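Local coordinates for transferrin (Manduca sexta, PDB 6WB6), which transports iron in an insect, binding one ferric ion per molecule together with a carbonate anion, at residues A[168-173]-A[600-605]; A[404-409]-A[584-589]; A[421-426]-A[640-645]. All blocks are in the same frame, centred on the assembly; numbering follows the deposited sequence.

Contact 1 (A[168-173]-A[600-605])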
loop_
_atom_site.group_PDB
_atom_site.type_symbol
_atom_site.label_atom_id
_atom_site.label_comp_id
_atom_site.label_asym_id
_atom_site.label_seq_id
_atom_site.Cartn_x
_atom_site.Cartn_y
_atom_site.Cartn_z
ATOM N N TRP A 168 -1.452 -7.479 10.447
ATOM C CA TRP A 168 -0.380 -6.852 11.215
ATOM C C TRP A 168 0.786 -6.438 10.319
ATOM O O TRP A 168 1.456 -5.428 10.576
ATOM C CB TRP A 168 0.130 -7.824 12.267
ATOM C CG TRP A 168 -0.840 -8.290 13.257
ATOM C CD1 TRP A 168 -2.178 -7.998 13.334
ATOM C CD2 TRP A 168 -0.554 -9.176 14.336
ATOM N NE1 TRP A 168 -2.730 -8.641 14.410
ATOM C CE2 TRP A 168 -1.756 -9.375 15.044
ATOM C CE3 TRP A 168 0.617 -9.813 14.786
ATOM C CZ2 TRP A 168 -1.826 -10.199 16.171
ATOM C CZ3 TRP A 168 0.556 -10.618 15.873
ATOM C CH2 TRP A 168 -0.657 -10.804 16.580
ATOM N N SER A 169 1.070 -7.241 9.303
ATOM C CA SER A 169 2.012 -6.899 8.263
ATOM C C SER A 169 1.337 -6.971 6.907
ATOM O O SER A 169 0.568 -7.902 6.658
ATOM C CB SER A 169 3.228 -7.845 8.253
ATOM O OG SER A 169 3.922 -7.708 7.029
ATOM N N PRO A 170 1.654 -6.050 5.988
ATOM C CA PRO A 170 1.218 -6.225 4.601
ATOM C C PRO A 170 1.869 -7.400 3.915
ATOM O O PRO A 170 1.416 -7.781 2.830
ATOM C CB PRO A 170 1.628 -4.907 3.936
ATOM C CG PRO A 170 2.854 -4.489 4.692
ATOM C CD PRO A 170 2.615 -4.937 6.131
ATOM N N ASP A 171 2.907 -7.991 4.493
ATOM C CA ASP A 171 3.526 -9.143 3.870
ATOM C C ASP A 171 2.901 -10.398 4.450
ATOM O O ASP A 171 3.029 -10.636 5.661
ATOM C CB ASP A 171 5.037 -9.162 4.075
ATOM C CG ASP A 171 5.676 -10.413 3.487
ATOM O OD1 ASP A 171 5.544 -10.633 2.252
ATOM O OD2 ASP A 171 6.297 -11.172 4.258
ATOM N N PRO A 172 2.219 -11.210 3.644
ATOM C CA PRO A 172 1.472 -12.345 4.210
ATOM C C PRO A 172 2.313 -13.261 5.071
ATOM O O PRO A 172 1.870 -13.627 6.168
ATOM C CB PRO A 172 0.926 -13.058 2.963
ATOM C CG PRO A 172 0.862 -11.947 1.890
ATOM C CD PRO A 172 1.982 -11.023 2.196
ATOM N N LYS A 173 3.532 -13.615 4.631
ATOM C CA LYS A 173 4.353 -14.534 5.418
ATOM C C LYS A 173 4.798 -13.897 6.718
ATOM O O LYS A 173 4.950 -14.589 7.727
ATOM C CB LYS A 173 5.580 -14.988 4.622
ATOM C CG LYS A 173 5.253 -15.918 3.467
ATOM N N ILE A 600 12.526 -3.084 6.050
ATOM C CA ILE A 600 12.717 -2.361 4.793
ATOM C C ILE A 600 11.479 -2.452 3.915
ATOM O O ILE A 600 11.059 -1.470 3.283
ATOM C CB ILE A 600 13.960 -2.909 4.073
ATOM C CG1 ILE A 600 15.215 -2.448 4.830
ATOM C CG2 ILE A 600 13.977 -2.467 2.617
ATOM C CD1 ILE A 600 16.507 -2.829 4.149
ATOM N N ALA A 601 10.905 -3.636 3.832
ATOM C CA ALA A 601 9.727 -3.826 3.009
ATOM C C ALA A 601 8.503 -3.166 3.619
ATOM O O ALA A 601 7.577 -2.818 2.897
ATOM C CB ALA A 601 9.463 -5.325 2.819
ATOM N N HIS A 602 8.467 -2.986 4.937
ATOM C CA HIS A 602 7.194 -2.692 5.575
ATOM C C HIS A 602 6.568 -1.425 4.998
ATOM O O HIS A 602 5.433 -1.440 4.502
ATOM C CB HIS A 602 7.360 -2.567 7.092
ATOM C CG HIS A 602 6.072 -2.314 7.790
ATOM N ND1 HIS A 602 5.589 -1.044 8.027
ATOM C CD2 HIS A 602 5.131 -3.172 8.251
ATOM C CE1 HIS A 602 4.416 -1.134 8.629
ATOM N NE2 HIS A 602 4.118 -2.412 8.775
ATOM N N THR A 603 7.278 -0.308 5.072
ATOM C CA THR A 603 6.656 0.957 4.687
ATOM C C THR A 603 6.249 0.992 3.223
ATOM O O THR A 603 5.104 1.388 2.935
ATOM C CB THR A 603 7.565 2.131 5.053
ATOM O OG1 THR A 603 7.498 2.346 6.467
ATOM C CG2 THR A 603 7.158 3.428 4.325
ATOM N N PRO A 604 7.088 0.606 2.266
ATOM C CA PRO A 604 6.602 0.578 0.877
ATOM C C PRO A 604 5.446 -0.366 0.650
ATOM O O PRO A 604 4.547 -0.030 -0.136
ATOM C CB PRO A 604 7.839 0.161 0.070
ATOM C CG PRO A 604 8.904 -0.143 1.060
ATOM C CD PRO A 604 8.561 0.545 2.329
ATOM N N LEU A 605 5.418 -1.541 1.297
ATOM C CA LEU A 605 4.290 -2.442 1.044
ATOM C C LEU A 605 3.038 -1.976 1.771
ATOM O O LEU A 605 1.916 -2.299 1.348
ATOM C CB LEU A 605 4.598 -3.887 1.459
ATOM C CG LEU A 605 5.814 -4.679 0.974
ATOM C CD1 LEU A 605 5.549 -6.169 1.233
ATOM C CD2 LEU A 605 6.156 -4.467 -0.484
#
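P170 and L605 form the centre of this contact, and it is apolar. CG of P170 lies 3.7 Å from CB of L605, and the proline ring crosses the leucine side chain at about a right angle. On the same side chain, CB of P170 sits 3.7 Å from the backbone O of L605. The CD1 branch of L605 reaches on to D171, 4.2 Å from that residue's CB. CD of P170 also comes against the imidazole of H602, obliquely. CG of H602 is anti to its backbone N (chi1 -178°), and this swings the ring out of the helix towards 168-173. Only 216 Å² is buried, and no hydrogen bond joins the two segments.

The polar interactions instead shape 168-173. N of D171 donates to OG of S169 over 2.7 Å, which makes an ST turn. The turn presents P170 to the helix. D171 is then the N-cap of helix 172-181, and its OD2 is bonded to T174 OG1. Its OD1 bonds to OG1 of T641, at the end of strand 638-641. W168 points away from the contact, with NE1 bonded to I164 O and its ring in a cation-pi contact with K179.

Helix 597-611 keeps the backbone bond from N of L605 to O of A601 at 3.0 Å. It is kinked at P604, whose N cannot donate. L605 also packs on L639 and F425, so one side chain meets both P170 and the sheet of its own lobe. Here the two transferrin-like halves of the chain meet: a lobe-to-lobe contact of the bilobal transferrin fold.

Contact 2 (A[404-409]-A[584-589])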
loop_
_atom_site.group_PDB
_atom_site.type_symbol
_atom_site.label_atom_id
_atom_site.label_comp_id
_atom_site.label_asym_id
_atom_site.label_seq_id
_atom_site.Cartn_x
_atom_site.Cartn_y
_atom_site.Cartn_z
ATOM N N LEU A 404 17.813 1.198 0.850
ATOM C CA LEU A 404 17.387 0.432 -0.312
ATOM C C LEU A 404 17.418 1.298 -1.555
ATOM O O LEU A 404 17.380 2.526 -1.494
ATOM C CB LEU A 404 15.976 -0.167 -0.137
ATOM C CG LEU A 404 14.794 0.801 -0.041
ATOM C CD1 LEU A 404 13.446 0.039 -0.003
ATOM C CD2 LEU A 404 14.906 1.696 1.159
ATOM N N ALA A 405 17.416 0.609 -2.683
ATOM C CA ALA A 405 17.489 1.216 -3.987
ATOM C C ALA A 405 16.932 0.193 -4.945
ATOM O O ALA A 405 16.946 -1.010 -4.661
ATOM C CB ALA A 405 18.925 1.609 -4.345
ATOM N N SER A 406 16.420 0.684 -6.062
ATOM C CA SER A 406 15.812 -0.156 -7.074
ATOM C C SER A 406 16.802 -0.424 -8.194
ATOM O O SER A 406 17.747 0.327 -8.419
ATOM C CB SER A 406 14.546 0.487 -7.662
ATOM O OG SER A 406 14.833 1.743 -8.250
ATOM N N VAL A 407 16.526 -1.491 -8.920
ATOM C CA VAL A 407 17.322 -1.936 -10.045
ATOM C C VAL A 407 16.369 -2.700 -10.953
ATOM O O VAL A 407 15.407 -3.322 -10.486
ATOM C CB VAL A 407 18.537 -2.746 -9.521
ATOM C CG1 VAL A 407 18.079 -3.802 -8.519
ATOM C CG2 VAL A 407 19.338 -3.358 -10.635
ATOM N N ASP A 408 16.549 -2.563 -12.253
ATOM C CA ASP A 408 15.557 -3.078 -13.182
ATOM C C ASP A 408 16.100 -4.297 -13.914
ATOM O O ASP A 408 17.311 -4.520 -14.004
ATOM C CB ASP A 408 15.115 -2.006 -14.195
ATOM C CG ASP A 408 14.335 -0.845 -13.553
ATOM O OD1 ASP A 408 13.549 -1.091 -12.615
ATOM O OD2 ASP A 408 14.501 0.323 -13.992
ATOM N N ASP A 409 15.166 -5.113 -14.398
ATOM C CA ASP A 409 15.455 -6.161 -15.369
ATOM C C ASP A 409 16.613 -6.999 -14.827
ATOM O O ASP A 409 16.593 -7.375 -13.647
ATOM C CB ASP A 409 15.690 -5.503 -16.729
ATOM C CG ASP A 409 14.484 -4.684 -17.217
ATOM O OD1 ASP A 409 13.345 -5.204 -17.199
ATOM O OD2 ASP A 409 14.676 -3.517 -17.630
ATOM N N PRO A 584 12.694 -10.859 -13.939
ATOM C CA PRO A 584 12.964 -9.863 -12.897
ATOM C C PRO A 584 12.210 -8.587 -13.214
ATOM O O PRO A 584 12.322 -8.044 -14.311
ATOM C CB PRO A 584 14.486 -9.681 -12.957
ATOM C CG PRO A 584 14.858 -10.117 -14.320
ATOM C CD PRO A 584 13.898 -11.190 -14.712
ATOM N N SER A 585 11.390 -8.150 -12.266
ATOM C CA SER A 585 10.695 -6.875 -12.344
ATOM C C SER A 585 11.490 -5.866 -11.543
ATOM O O SER A 585 12.340 -6.241 -10.737
ATOM C CB SER A 585 9.276 -6.960 -11.769
ATOM O OG SER A 585 9.296 -6.910 -10.354
ATOM N N ARG A 586 11.212 -4.582 -11.759
ATOM C CA ARG A 586 11.879 -3.577 -10.950
ATOM C C ARG A 586 11.899 -4.053 -9.504
ATOM O O ARG A 586 10.860 -4.410 -8.945
ATOM C CB ARG A 586 11.176 -2.231 -11.041
ATOM C CG ARG A 586 11.691 -1.233 -10.058
ATOM C CD ARG A 586 11.231 0.184 -10.397
ATOM N NE ARG A 586 11.802 0.640 -11.654
ATOM C CZ ARG A 586 11.499 1.795 -12.249
ATOM N NH1 ARG A 586 10.633 2.646 -11.708
ATOM N NH2 ARG A 586 12.070 2.106 -13.391
ATOM N N THR A 587 13.093 -4.059 -8.916
ATOM C CA THR A 587 13.376 -4.679 -7.625
ATOM C C THR A 587 14.131 -3.708 -6.736
ATOM O O THR A 587 15.066 -3.043 -7.196
ATOM C CB THR A 587 14.240 -5.900 -7.784
ATOM O OG1 THR A 587 13.561 -6.873 -8.575
ATOM C CG2 THR A 587 14.558 -6.466 -6.450
ATOM N N TRP A 588 13.756 -3.657 -5.461
ATOM C CA TRP A 588 14.472 -2.863 -4.475
ATOM C C TRP A 588 15.403 -3.770 -3.692
ATOM O O TRP A 588 15.001 -4.855 -3.243
ATOM C CB TRP A 588 13.504 -2.111 -3.553
ATOM C CG TRP A 588 12.832 -1.008 -4.314
ATOM C CD1 TRP A 588 13.126 0.312 -4.264
ATOM C CD2 TRP A 588 11.740 -1.146 -5.260
ATOM N NE1 TRP A 588 12.299 1.017 -5.114
ATOM C CE2 TRP A 588 11.450 0.142 -5.746
ATOM C CE3 TRP A 588 10.987 -2.229 -5.734
ATOM C CZ2 TRP A 588 10.448 0.379 -6.693
ATOM C CZ3 TRP A 588 9.974 -1.986 -6.672
ATOM C CH2 TRP A 588 9.730 -0.700 -7.146
ATOM N N VAL A 589 16.659 -3.352 -3.577
ATOM C CA VAL A 589 17.679 -4.192 -2.972
ATOM C C VAL A 589 18.228 -3.471 -1.759
ATOM O O VAL A 589 18.193 -2.239 -1.666
ATOM C CB VAL A 589 18.811 -4.558 -3.951
ATOM C CG1 VAL A 589 18.257 -5.259 -5.148
ATOM C CG2 VAL A 589 19.591 -3.333 -4.352
HETATM O O HOH W 1 13.522 3.730 -6.440
#
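D408 and R586 form a side-on salt bridge at the end of an antiparallel strand pair, 405-407 with 587-589. This pair closes one edge of a four-stranded antiparallel sheet. NE of R586 donates to OD1 of D408 over 2.6 Å, nearly straight at 170° and on the syn lone pair. NH2 reaches OD2 at 3.1 Å. The carboxylate and guanidinium are nearly coplanar, 20° apart. NH1 of R586 is bonded to N629 O, so the guanidinium is held from a second direction.

Four backbone bonds follow. A405 and V589 exchange two, and V407 and T587 exchange two; the shortest is V589 N to A405 O at 2.6 Å. S406 and W588 are the non-hydrogen-bonded pair between them.

The two sides of the sheet differ. On one, CG1 of V407 meets CG1 of V589 at 3.7 Å, and A405 and V589 pack against helix 390-399. On the other, W588 stacks on F425, and CD1 of L404 lies 4.2 Å from CB of W588. A water bridges OG of S406 and NE1 of W588. CB of S406 makes a CH-pi contact over the five-membered ring of W588, 3.6 Å from its centroid.

Contact 3 (A[421-426]-A[640-645])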
loop_
_atom_site.group_PDB
_atom_site.type_symbol
_atom_site.label_atom_id
_atom_site.label_comp_id
_atom_site.label_asym_id
_atom_site.label_seq_id
_atom_site.Cartn_x
_atom_site.Cartn_y
_atom_site.Cartn_z
ATOM N N LEU A 421 24.405 -6.830 -2.262
ATOM C CA LEU A 421 23.030 -6.503 -1.926
ATOM C C LEU A 421 22.134 -7.675 -2.278
ATOM O O LEU A 421 22.536 -8.606 -2.974
ATOM C CB LEU A 421 22.583 -5.244 -2.672
ATOM C CG LEU A 421 23.516 -4.050 -2.489
ATOM C CD1 LEU A 421 23.113 -2.932 -3.448
ATOM C CD2 LEU A 421 23.449 -3.596 -1.055
ATOM N N HIS A 422 20.881 -7.597 -1.828
ATOM C CA HIS A 422 19.932 -8.665 -2.072
ATOM C C HIS A 422 18.530 -8.079 -2.209
ATOM O O HIS A 422 18.212 -7.065 -1.575
ATOM C CB HIS A 422 19.973 -9.689 -0.929
ATOM C CG HIS A 422 19.357 -9.194 0.344
ATOM N ND1 HIS A 422 20.059 -8.453 1.277
ATOM C CD2 HIS A 422 18.108 -9.346 0.847
ATOM C CE1 HIS A 422 19.271 -8.177 2.300
ATOM N NE2 HIS A 422 18.080 -8.706 2.064
ATOM N N PRO A 423 17.670 -8.701 -3.002
ATOM C CA PRO A 423 16.339 -8.117 -3.233
ATOM C C PRO A 423 15.460 -8.257 -2.013
ATOM O O PRO A 423 15.509 -9.268 -1.317
ATOM C CB PRO A 423 15.789 -8.920 -4.412
ATOM C CG PRO A 423 16.542 -10.181 -4.427
ATOM C CD PRO A 423 17.883 -9.939 -3.761
ATOM N N VAL A 424 14.656 -7.226 -1.753
ATOM C CA VAL A 424 13.729 -7.214 -0.627
ATOM C C VAL A 424 12.288 -7.304 -1.094
ATOM O O VAL A 424 11.484 -8.043 -0.515
ATOM C CB VAL A 424 13.943 -5.961 0.252
ATOM C CG1 VAL A 424 12.842 -5.853 1.347
ATOM C CG2 VAL A 424 15.312 -5.978 0.880
ATOM N N PHE A 425 11.933 -6.528 -2.115
ATOM C CA PHE A 425 10.598 -6.589 -2.702
ATOM C C PHE A 425 10.702 -6.080 -4.128
ATOM O O PHE A 425 11.670 -5.399 -4.496
ATOM C CB PHE A 425 9.587 -5.778 -1.904
ATOM C CG PHE A 425 9.907 -4.311 -1.832
ATOM C CD1 PHE A 425 10.699 -3.811 -0.815
ATOM C CD2 PHE A 425 9.435 -3.439 -2.799
ATOM C CE1 PHE A 425 11.011 -2.465 -0.756
ATOM C CE2 PHE A 425 9.747 -2.097 -2.739
ATOM C CZ PHE A 425 10.531 -1.610 -1.718
ATOM N N HIS A 426 9.709 -6.450 -4.926
ATOM C CA HIS A 426 9.694 -6.195 -6.354
ATOM C C HIS A 426 8.290 -5.766 -6.765
ATOM O O HIS A 426 7.320 -5.921 -6.007
ATOM C CB HIS A 426 10.116 -7.439 -7.128
ATOM C CG HIS A 426 9.225 -8.607 -6.871
ATOM N ND1 HIS A 426 9.556 -9.619 -5.995
ATOM C CD2 HIS A 426 7.992 -8.907 -7.347
ATOM C CE1 HIS A 426 8.580 -10.509 -5.974
ATOM N NE2 HIS A 426 7.617 -10.095 -6.781
ATOM N N ALA A 640 5.491 -6.910 -3.855
ATOM C CA ALA A 640 5.642 -8.149 -3.101
ATOM C C ALA A 640 7.098 -8.358 -2.722
ATOM O O ALA A 640 8.005 -8.009 -3.483
ATOM C CB ALA A 640 5.175 -9.357 -3.906
ATOM N N THR A 641 7.311 -8.945 -1.538
ATOM C CA THR A 641 8.643 -9.359 -1.131
ATOM C C THR A 641 9.181 -10.404 -2.090
ATOM O O THR A 641 8.441 -11.243 -2.599
ATOM C CB THR A 641 8.613 -9.923 0.288
ATOM O OG1 THR A 641 7.608 -10.942 0.375
ATOM C CG2 THR A 641 8.290 -8.822 1.279
ATOM N N THR A 642 10.486 -10.338 -2.337
ATOM C CA THR A 642 11.155 -11.230 -3.266
ATOM C C THR A 642 11.494 -12.534 -2.549
ATOM O O THR A 642 12.189 -12.513 -1.529
ATOM C CB THR A 642 12.425 -10.558 -3.805
ATOM O OG1 THR A 642 12.114 -9.236 -4.256
ATOM C CG2 THR A 642 12.990 -11.356 -4.957
ATOM N N GLU A 643 10.991 -13.658 -3.058
ATOM C CA GLU A 643 11.362 -14.947 -2.498
ATOM C C GLU A 643 12.848 -15.211 -2.710
ATOM O O GLU A 643 13.401 -14.949 -3.786
ATOM C CB GLU A 643 10.539 -16.070 -3.123
ATOM C CG GLU A 643 9.050 -15.996 -2.794
ATOM C CD GLU A 643 8.789 -15.971 -1.290
ATOM O OE1 GLU A 643 9.465 -16.724 -0.546
ATOM O OE2 GLU A 643 7.923 -15.181 -0.851
ATOM N N LYS A 644 13.499 -15.715 -1.656
ATOM C CA LYS A 644 14.902 -16.101 -1.751
ATOM C C LYS A 644 15.141 -17.028 -2.939
ATOM O O LYS A 644 16.126 -16.879 -3.660
ATOM C CB LYS A 644 15.337 -16.770 -0.439
ATOM C CG LYS A 644 16.850 -16.826 -0.206
ATOM N N LEU A 645 14.253 -17.990 -3.169
ATOM C CA LEU A 645 14.490 -18.909 -4.278
ATOM C C LEU A 645 14.429 -18.197 -5.622
ATOM O O LEU A 645 15.168 -18.558 -6.542
ATOM C CB LEU A 645 13.495 -20.062 -4.249
ATOM C CG LEU A 645 13.870 -21.232 -3.329
ATOM C CD1 LEU A 645 13.953 -20.789 -1.875
ATOM C CD2 LEU A 645 12.859 -22.366 -3.473
#
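H426 and A640 pair in antiparallel fashion where strand 422-428 meets strand 638-641, the other outer strand of the four-stranded antiparallel sheet. This is the tight end. N of H426 donates to O of A640 over 2.7 Å, and N of A640 returns a bond of 3.0 Å to O of H426. F425 and T641 are the next pair, non-hydrogen-bonded, with their CA atoms 3.7 Å apart.

Beyond it the pairing becomes irregular. N of T642 still bonds to O of V424 at 3.1 Å, but it comes from well above the carbonyl plane, with a C=O...N angle of 112°. The T642 side chain is closely packed too. It crosses P423 at about a right angle, with CG2 3.8 Å from CB of P423. V424 has a helical psi of -45°, while F425 is extended. Both pair with W588 on the neighbouring strand, which is consistent with a classic beta bulge. The ring of F425 leads away from 640-645 and stacks on W588.

The sheet's inner part is buried: P423, V424, F425 and H426 lie beneath helix 597-611 or against strand 587-590. The facing residues A640, T641 and T642 are partly exposed. The contact is looser at T641, whose side chain points away from strand 422-428, though its CB still lies 3.5 Å from O of V424. E643 then starts helix 644-659 as its N-cap, on the solvent side.

The H426 ring ties A640 and T642 together. With CG between the backbone N and the carbonyl carbon (chi1 60°), it folds over the partner strand. O of A640 lies above one face of the ring, towards its rim. At the ring edge, ND1 of H426 and OG1 of T642 share a nearly straight hydrogen bond of 3.1 Å.

The six segments come along the chain as 168-173, 404-409, 421-426, 584-589, 600-605 and 640-645. Contacts 2 and 3 lie in one four-stranded antiparallel sheet, at its two edges, with centres about 9 Å apart. Strands 587-590 and 422-428 are neighbours between them. Helix 597-611 covers this sheet: I600 packs on L404, and P604 on F425. The same helix carries contact 1, whose centre is about 12 Å from that of contact 3 and about 17 Å from that of contact 2. Strands 422-428 and 587-590 also lead to and from the seven-stranded sheet of the second lobe, as the hinge strands do in other transferrins. Contact 1 joins this lobe to the iron-carrying first lobe.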